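Local coordinates for protein thiol-disulfide isomerase and thioredoxins (Corynebacterium glutamicum, PDB 3LOR) that probably acts as a thiol-disulfide oxidoreductase or isomerase of the thioredoxin superfamily, at residues A[53-56]-A[57-61]; A[107-110]-A[111-115]; A[140-143]-A[144-147]. All blocks are in the same frame, centred on the assembly; numbering follows the deposited sequence.

How the interactions relate
Along the chain the three local contacts come in series, each at one end of a helix: interaction 1 at the C-terminal end of helix 43-59, interaction 2 at the start of the short helix 111-115, and interaction 3 at the start of helix 143-154. Interactions 1 and 3 lie with centres about 13 Å apart and touch directly, through a salt bridge from Lys55 to Asp143 and through packing of Ile56 on Leu146; both also reach the second subunit. Interaction 2 stands apart, its centre about 27 Å from that of interaction 1 and on the opposite side of the chain's centre. Interactions 1 and 3 thus serve helix packing and assembly, while interaction 2 borders residues of a calcium site.

Interaction 1: A[53-56]-A[57-61]; sequences AQKI and HRMID
Four consecutive backbone bonds of the i to i+4 kind tie residues 53-56 to 57-60, from Ala53 O receiving His57 N to Ile56 O receiving Ile60 N, the latter 2.9 Å long with an N-H...O angle of 154°. Ile60 is the first residue to abandon helical backbone angles, so this last bond closes the final turn.

Side chains one turn apart run alongside each other. Lys55 and the selenomethionine Met59 point the same way: CG of Lys55 lies 4.0 Å from SE of Met59, and CE lies hardly farther. With CG anti to the backbone N (chi1 -176°), beside the carbonyl carbon, the lysine starts out toward Met59, and its extended chain keeps CE close to SE as well, whereas Met59 bends at chi3. The charged end of Lys55 is spoken for by Asp143 of the same chain and Asp142 of the second subunit, both through salt bridges.

Arg58 follows a similar course next to Gln54. Its CG rests 3.3 Å from Gln54 O, and because that CG sits beside the backbone N (chi1 -61°), the aliphatic part runs back along the preceding turn. Its NH2 makes a weak hydrogen bond to Gly93 O.

Ile56 and Ile60 make a looser apolar pair, CG2 of the first and CD1 of the second being 4.4 Å apart. Ile56 packs on Val67 of strand 65-71 and, with Ile60, on the second subunit, where Phe144 and Leu148 receive them. Here is the C-terminal end of the helix in a beta-alpha-beta unit, strand 32-38, helix 43-59 and strand 65-71, a core element of the thioredoxin fold, with one side of the helix turned to the sheet and another used for subunit contact.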
loop_
_atom_site.group_PDB
_atom_site.type_symbol
_atom_site.label_atom_id
_atom_site.label_comp_id
_atom_site.label_asym_id
_atom_site.label_seq_id
_atom_site.Cartn_x
_atom_site.Cartn_y
_atom_site.Cartn_z
ATOM N N ALA A 53 -5.603 -13.790 -7.034
ATOM C CA ALA A 53 -6.086 -14.655 -8.069
ATOM C C ALA A 53 -6.704 -13.869 -9.241
ATOM O O ALA A 53 -6.455 -14.188 -10.342
ATOM C CB ALA A 53 -7.033 -15.628 -7.507
ATOM N N GLN A 54 -7.470 -12.831 -8.967
ATOM C CA GLN A 54 -8.035 -11.984 -10.004
ATOM C C GLN A 54 -6.947 -11.291 -10.789
ATOM O O GLN A 54 -7.030 -11.183 -11.952
ATOM C CB GLN A 54 -8.991 -10.934 -9.469
ATOM C CG GLN A 54 -10.043 -11.431 -8.559
ATOM C CD GLN A 54 -11.098 -10.414 -8.243
ATOM O OE1 GLN A 54 -12.014 -10.232 -8.991
ATOM N NE2 GLN A 54 -10.973 -9.765 -7.121
ATOM N N LYS A 55 -5.913 -10.849 -10.115
ATOM C CA LYS A 55 -4.815 -10.227 -10.761
ATOM C C LYS A 55 -4.123 -11.178 -11.704
ATOM O O LYS A 55 -3.772 -10.816 -12.779
ATOM C CB LYS A 55 -3.832 -9.687 -9.745
ATOM C CG LYS A 55 -2.679 -8.933 -10.298
ATOM C CD LYS A 55 -1.709 -8.557 -9.207
ATOM C CE LYS A 55 -0.874 -7.392 -9.583
ATOM N NZ LYS A 55 -0.134 -6.832 -8.431
ATOM N N ILE A 56 -3.942 -12.407 -11.295
ATOM C CA ILE A 56 -3.343 -13.365 -12.154
ATOM C C ILE A 56 -4.210 -13.566 -13.383
ATOM O O ILE A 56 -3.739 -13.563 -14.461
ATOM C CB ILE A 56 -3.202 -14.706 -11.466
ATOM C CG1 ILE A 56 -2.195 -14.652 -10.341
ATOM C CG2 ILE A 56 -2.768 -15.724 -12.414
ATOM C CD1 ILE A 56 -2.252 -15.822 -9.461
ATOM N N HIS A 57 -5.493 -13.704 -13.172
ATOM C CA HIS A 57 -6.423 -13.939 -14.228
ATOM C C HIS A 57 -6.444 -12.809 -15.259
ATOM O O HIS A 57 -6.498 -13.054 -16.411
ATOM C CB HIS A 57 -7.787 -14.122 -13.625
ATOM C CG HIS A 57 -8.882 -14.260 -14.615
ATOM N ND1 HIS A 57 -9.025 -15.354 -15.421
ATOM C CD2 HIS A 57 -9.911 -13.446 -14.914
ATOM C CE1 HIS A 57 -10.091 -15.213 -16.167
ATOM N NE2 HIS A 57 -10.649 -14.064 -15.877
ATOM N N ARG A 58 -6.431 -11.580 -14.803
ATOM C CA ARG A 58 -6.340 -10.426 -15.659
ATOM C C ARG A 58 -5.023 -10.247 -16.363
ATOM O O ARG A 58 -4.987 -9.890 -17.484
ATOM C CB ARG A 58 -6.725 -9.174 -14.884
ATOM C CG ARG A 58 -8.143 -9.233 -14.364
ATOM C CD ARG A 58 -8.575 -7.968 -13.684
ATOM N NE ARG A 58 -9.733 -8.095 -12.805
ATOM C CZ ARG A 58 -10.905 -8.631 -13.129
ATOM N NH1 ARG A 58 -11.105 -9.142 -14.315
ATOM N NH2 ARG A 58 -11.879 -8.680 -12.255
HETATM N N MSE A 59 -3.938 -10.440 -15.660
HETATM C CA MSE A 59 -2.600 -10.419 -16.216
HETATM C C MSE A 59 -2.074 -11.518 -17.121
HETATM O O MSE A 59 -1.248 -11.260 -17.924
HETATM C CB MSE A 59 -1.581 -10.054 -15.169
HETATM C CG MSE A 59 -1.940 -8.774 -14.516
HETATM SE SE MSE A 59 -0.573 -8.056 -13.574
HETATM C CE MSE A 59 0.162 -7.061 -14.975
ATOM N N ILE A 60 -2.459 -12.751 -16.912
ATOM C CA ILE A 60 -1.894 -13.812 -17.681
ATOM C C ILE A 60 -2.961 -14.487 -18.464
ATOM O O ILE A 60 -3.997 -14.781 -17.965
ATOM C CB ILE A 60 -1.186 -14.818 -16.821
ATOM C CG1 ILE A 60 -0.140 -14.144 -15.974
ATOM C CG2 ILE A 60 -0.521 -15.851 -17.652
ATOM C CD1 ILE A 60 0.544 -15.060 -15.178
ATOM N N ASP A 61 -2.676 -14.721 -19.714
ATOM C CA ASP A 61 -3.604 -15.339 -20.596
ATOM C C ASP A 61 -3.890 -16.794 -20.259
ATOM O O ASP A 61 -3.041 -17.495 -19.822
ATOM C CB ASP A 61 -3.085 -15.241 -22.015
ATOM C CG ASP A 61 -4.162 -15.418 -23.014
ATOM O OD1 ASP A 61 -5.027 -14.565 -23.079
ATOM O OD2 ASP A 61 -4.162 -16.433 -23.676
#

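Interaction 2: A[107-110]-A[111-115]; sequences QRIP and STMKK
Apolar contact is led by Ile109, whose CG2 methyl lies 3.7 Å from CG of the selenomethionine Met113. The two side chains cross at about a right angle, and the extended Met113 chain carries its terminal CE to 4.1 Å from Ile109 CD1. Since CG of Met113 stands anti to the backbone N (chi1 173°), SE and CE run past the isoleucine. Pro110 adds a lighter touch, CG to Met113 CB at 4.2 Å.

Backbone hydrogen bonding begins the helix. Lys114 N donates to Pro110 O at 2.9 Å with an N-H...O angle of 160°, the first i to i+4 bond of helix 111-115, and Lys115 N to Ser111 O follows it. Pro110 therefore holds the N-cap position, and as proline it has no polar side-chain atom with which to cap; the carboxylate of Asp101, at the end of strand 98-101, instead receives the first-turn amides Thr112 N on OD1 and Met113 N on OD2.

Polar side chains of the helix turn to another neighbour. Ser111 OG and Thr112 OG1 hydrogen-bond to Asp13, through its OD2 and its backbone N respectively, and Lys115 NZ forms a salt bridge with Asp13 OD1. Asp13 belongs to a calcium site seen in a structure of this protein, although this chain carries no calcium, and Lys115 NZ also hydrogen-bonds to the site residue Glu11 through its carbonyl oxygen.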
loop_
_atom_site.group_PDB
_atom_site.type_symbol
_atom_site.label_atom_id
_atom_site.label_comp_id
_atom_site.label_asym_id
_atom_site.label_seq_id
_atom_site.Cartn_x
_atom_site.Cartn_y
_atom_site.Cartn_z
ATOM N N GLN A 107 -19.156 -34.648 7.940
ATOM C CA GLN A 107 -17.930 -33.985 8.300
ATOM C C GLN A 107 -17.872 -32.554 7.811
ATOM O O GLN A 107 -18.306 -32.251 6.751
ATOM C CB GLN A 107 -16.759 -34.766 7.759
ATOM C CG GLN A 107 -16.556 -36.110 8.378
ATOM C CD GLN A 107 -16.380 -36.040 9.859
ATOM O OE1 GLN A 107 -16.838 -36.876 10.569
ATOM N NE2 GLN A 107 -15.729 -35.034 10.317
ATOM N N ARG A 108 -17.337 -31.683 8.623
ATOM C CA ARG A 108 -17.096 -30.313 8.234
ATOM C C ARG A 108 -16.073 -30.063 7.111
ATOM O O ARG A 108 -16.244 -29.173 6.350
ATOM C CB ARG A 108 -16.756 -29.483 9.448
ATOM C CG ARG A 108 -17.876 -29.275 10.346
ATOM C CD ARG A 108 -17.726 -28.008 11.054
ATOM N NE ARG A 108 -17.379 -28.228 12.416
ATOM C CZ ARG A 108 -16.161 -28.501 12.812
ATOM N NH1 ARG A 108 -15.202 -28.550 11.930
ATOM N NH2 ARG A 108 -15.890 -28.690 14.081
ATOM N N ILE A 109 -15.011 -30.845 7.050
ATOM C CA ILE A 109 -13.982 -30.645 6.067
ATOM C C ILE A 109 -14.385 -31.315 4.785
ATOM O O ILE A 109 -14.692 -32.444 4.774
ATOM C CB ILE A 109 -12.636 -31.212 6.488
ATOM C CG1 ILE A 109 -12.223 -30.784 7.889
ATOM C CG2 ILE A 109 -11.592 -30.846 5.508
ATOM C CD1 ILE A 109 -12.286 -29.389 8.168
ATOM N N PRO A 110 -14.388 -30.568 3.709
ATOM C CA PRO A 110 -14.669 -31.064 2.372
ATOM C C PRO A 110 -13.526 -31.851 1.730
ATOM O O PRO A 110 -12.424 -31.874 2.186
ATOM C CB PRO A 110 -14.989 -29.802 1.593
ATOM C CG PRO A 110 -14.384 -28.775 2.291
ATOM C CD PRO A 110 -14.255 -29.123 3.712
ATOM N N SER A 111 -13.891 -32.530 0.675
ATOM C CA SER A 111 -13.135 -33.591 0.092
ATOM C C SER A 111 -11.779 -33.272 -0.482
ATOM O O SER A 111 -10.843 -33.894 -0.124
ATOM C CB SER A 111 -13.963 -34.203 -0.995
ATOM O OG SER A 111 -13.505 -35.466 -1.273
ATOM N N THR A 112 -11.688 -32.265 -1.320
ATOM C CA THR A 112 -10.434 -31.828 -1.870
ATOM C C THR A 112 -9.532 -31.328 -0.770
ATOM O O THR A 112 -8.381 -31.636 -0.730
ATOM C CB THR A 112 -10.614 -30.784 -2.988
ATOM O OG1 THR A 112 -11.524 -31.259 -3.953
ATOM C CG2 THR A 112 -9.342 -30.503 -3.667
HETATM N N MSE A 113 -10.088 -30.596 0.153
HETATM C CA MSE A 113 -9.343 -30.075 1.261
HETATM C C MSE A 113 -8.747 -31.161 2.149
HETATM O O MSE A 113 -7.631 -31.055 2.557
HETATM C CB MSE A 113 -10.223 -29.120 2.067
HETATM C CG MSE A 113 -9.650 -28.584 3.376
HETATM SE SE MSE A 113 -10.534 -27.052 4.108
HETATM C CE MSE A 113 -9.841 -27.137 5.724
ATOM N N LYS A 114 -9.517 -32.194 2.430
ATOM C CA LYS A 114 -9.062 -33.369 3.147
ATOM C C LYS A 114 -7.989 -34.122 2.405
ATOM O O LYS A 114 -6.980 -34.459 2.929
ATOM C CB LYS A 114 -10.224 -34.321 3.304
ATOM C CG LYS A 114 -10.335 -35.020 4.614
ATOM C CD LYS A 114 -9.062 -35.561 5.138
ATOM C CE LYS A 114 -9.299 -36.689 6.078
ATOM N NZ LYS A 114 -8.571 -36.474 7.298
ATOM N N LYS A 115 -8.227 -34.336 1.140
ATOM C CA LYS A 115 -7.371 -35.117 0.306
ATOM C C LYS A 115 -5.969 -34.527 0.259
ATOM O O LYS A 115 -5.013 -35.232 0.327
ATOM C CB LYS A 115 -7.989 -35.120 -1.078
ATOM C CG LYS A 115 -7.376 -35.974 -2.075
ATOM C CD LYS A 115 -7.704 -35.496 -3.496
ATOM C CE LYS A 115 -8.865 -36.182 -4.048
ATOM N NZ LYS A 115 -8.966 -36.112 -5.491
#

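Interaction 3: A[140-143]-A[144-147]; sequences QVDD and FVLG
Asp142 meets the first turn of helix 143-154 with successive atoms of its side chain. Its CB lies 4.2 Å from CG2 of Val145, a methyl placed beside the backbone N of its own residue. CG of Asp142 then stands anti to its own backbone N (chi1 179°), a torsion that swings the carboxylate toward Phe144, and this carbon comes within 3.8 Å of Phe144 N. At the tip, OD2 reaches Phe144 N at 3.1 Å, but the N-H...O angle of 126° makes this a weak bond. The same oxygen is 3.2 Å from Phe144 CB. Carboxylate and phenyl planes are inclined by 65°, and OD2 approaches the ring obliquely. It is also the oxygen of Asp142 that is engaged by Lys55 of the second subunit.

This is an N-cap: Asp142 precedes the helix, its side chain accepts an amide of the first turn, and its carbonyl opens the regular ladder by receiving Leu146 N at 3.1 Å. Asp143 O likewise receives Gly147 N. Two acidic groups at the positive end of the helix dipole would be expected to be electrostatically favourable. The carboxylate of Asp143 turns to helix 43-59 of the same chain, where Lys55 meets its OD2.

Val141, just ahead of the cap, closes the apolar side of the turn, with CG1 4.3 Å from Leu146 CB and 4.4 Å from Val145 CG1. Leu146 passes on to Gln52 and Ile56 of helix 43-59, while Phe144 packs on Gly147 and Val145 on Met59, both partners belonging to the second subunit.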
loop_
_atom_site.group_PDB
_atom_site.type_symbol
_atom_site.label_atom_id
_atom_site.label_comp_id
_atom_site.label_asym_id
_atom_site.label_seq_id
_atom_site.Cartn_x
_atom_site.Cartn_y
_atom_site.Cartn_z
ATOM N N GLN A 140 -0.771 -15.881 3.326
ATOM C CA GLN A 140 -0.457 -14.806 2.423
ATOM C C GLN A 140 0.784 -15.150 1.616
ATOM O O GLN A 140 1.766 -15.545 2.157
ATOM C CB GLN A 140 -0.239 -13.511 3.210
ATOM C CG GLN A 140 -0.730 -12.233 2.551
ATOM C CD GLN A 140 -0.184 -10.954 3.191
ATOM O OE1 GLN A 140 0.752 -10.383 2.716
ATOM N NE2 GLN A 140 -0.781 -10.524 4.265
ATOM N N VAL A 141 0.722 -14.997 0.314
ATOM C CA VAL A 141 1.898 -15.163 -0.511
ATOM C C VAL A 141 2.179 -13.866 -1.191
ATOM O O VAL A 141 1.335 -13.309 -1.774
ATOM C CB VAL A 141 1.709 -16.210 -1.576
ATOM C CG1 VAL A 141 3.002 -16.535 -2.194
ATOM C CG2 VAL A 141 1.096 -17.418 -1.021
ATOM N N ASP A 142 3.396 -13.403 -1.108
ATOM C CA ASP A 142 3.799 -12.167 -1.719
ATOM C C ASP A 142 3.713 -12.223 -3.238
ATOM O O ASP A 142 3.946 -13.227 -3.818
ATOM C CB ASP A 142 5.215 -11.862 -1.289
ATOM C CG ASP A 142 5.730 -10.618 -1.888
ATOM O OD1 ASP A 142 5.283 -9.541 -1.512
ATOM O OD2 ASP A 142 6.558 -10.706 -2.763
ATOM N N ASP A 143 3.376 -11.131 -3.872
ATOM C CA ASP A 143 3.201 -11.100 -5.305
ATOM C C ASP A 143 4.451 -11.476 -6.088
ATOM O O ASP A 143 4.370 -12.202 -7.033
ATOM C CB ASP A 143 2.879 -9.685 -5.731
ATOM C CG ASP A 143 1.409 -9.379 -5.818
ATOM O OD1 ASP A 143 0.551 -10.183 -5.518
ATOM O OD2 ASP A 143 1.108 -8.266 -6.223
ATOM N N PHE A 144 5.600 -10.965 -5.688
ATOM C CA PHE A 144 6.854 -11.287 -6.315
ATOM C C PHE A 144 7.223 -12.767 -6.245
ATOM O O PHE A 144 7.646 -13.338 -7.198
ATOM C CB PHE A 144 7.958 -10.478 -5.677
ATOM C CG PHE A 144 9.284 -10.730 -6.244
ATOM C CD1 PHE A 144 9.543 -10.458 -7.542
ATOM C CD2 PHE A 144 10.283 -11.250 -5.487
ATOM C CE1 PHE A 144 10.725 -10.691 -8.062
ATOM C CE2 PHE A 144 11.500 -11.480 -6.033
ATOM C CZ PHE A 144 11.710 -11.187 -7.324
ATOM N N VAL A 145 7.050 -13.373 -5.089
ATOM C CA VAL A 145 7.298 -14.784 -4.916
ATOM C C VAL A 145 6.389 -15.654 -5.773
ATOM O O VAL A 145 6.820 -16.590 -6.349
ATOM C CB VAL A 145 7.130 -15.188 -3.466
ATOM C CG1 VAL A 145 7.243 -16.624 -3.300
ATOM C CG2 VAL A 145 8.095 -14.543 -2.620
ATOM N N LEU A 146 5.128 -15.297 -5.844
ATOM C CA LEU A 146 4.187 -15.969 -6.689
ATOM C C LEU A 146 4.558 -15.842 -8.166
ATOM O O LEU A 146 4.481 -16.777 -8.886
ATOM C CB LEU A 146 2.769 -15.506 -6.414
ATOM C CG LEU A 146 1.661 -16.365 -7.013
ATOM C CD1 LEU A 146 1.744 -17.768 -6.669
ATOM C CD2 LEU A 146 0.296 -15.878 -6.753
ATOM N N GLY A 147 5.021 -14.688 -8.577
ATOM C CA GLY A 147 5.503 -14.540 -9.909
ATOM C C GLY A 147 6.661 -15.451 -10.161
ATOM O O GLY A 147 6.699 -16.091 -11.152
#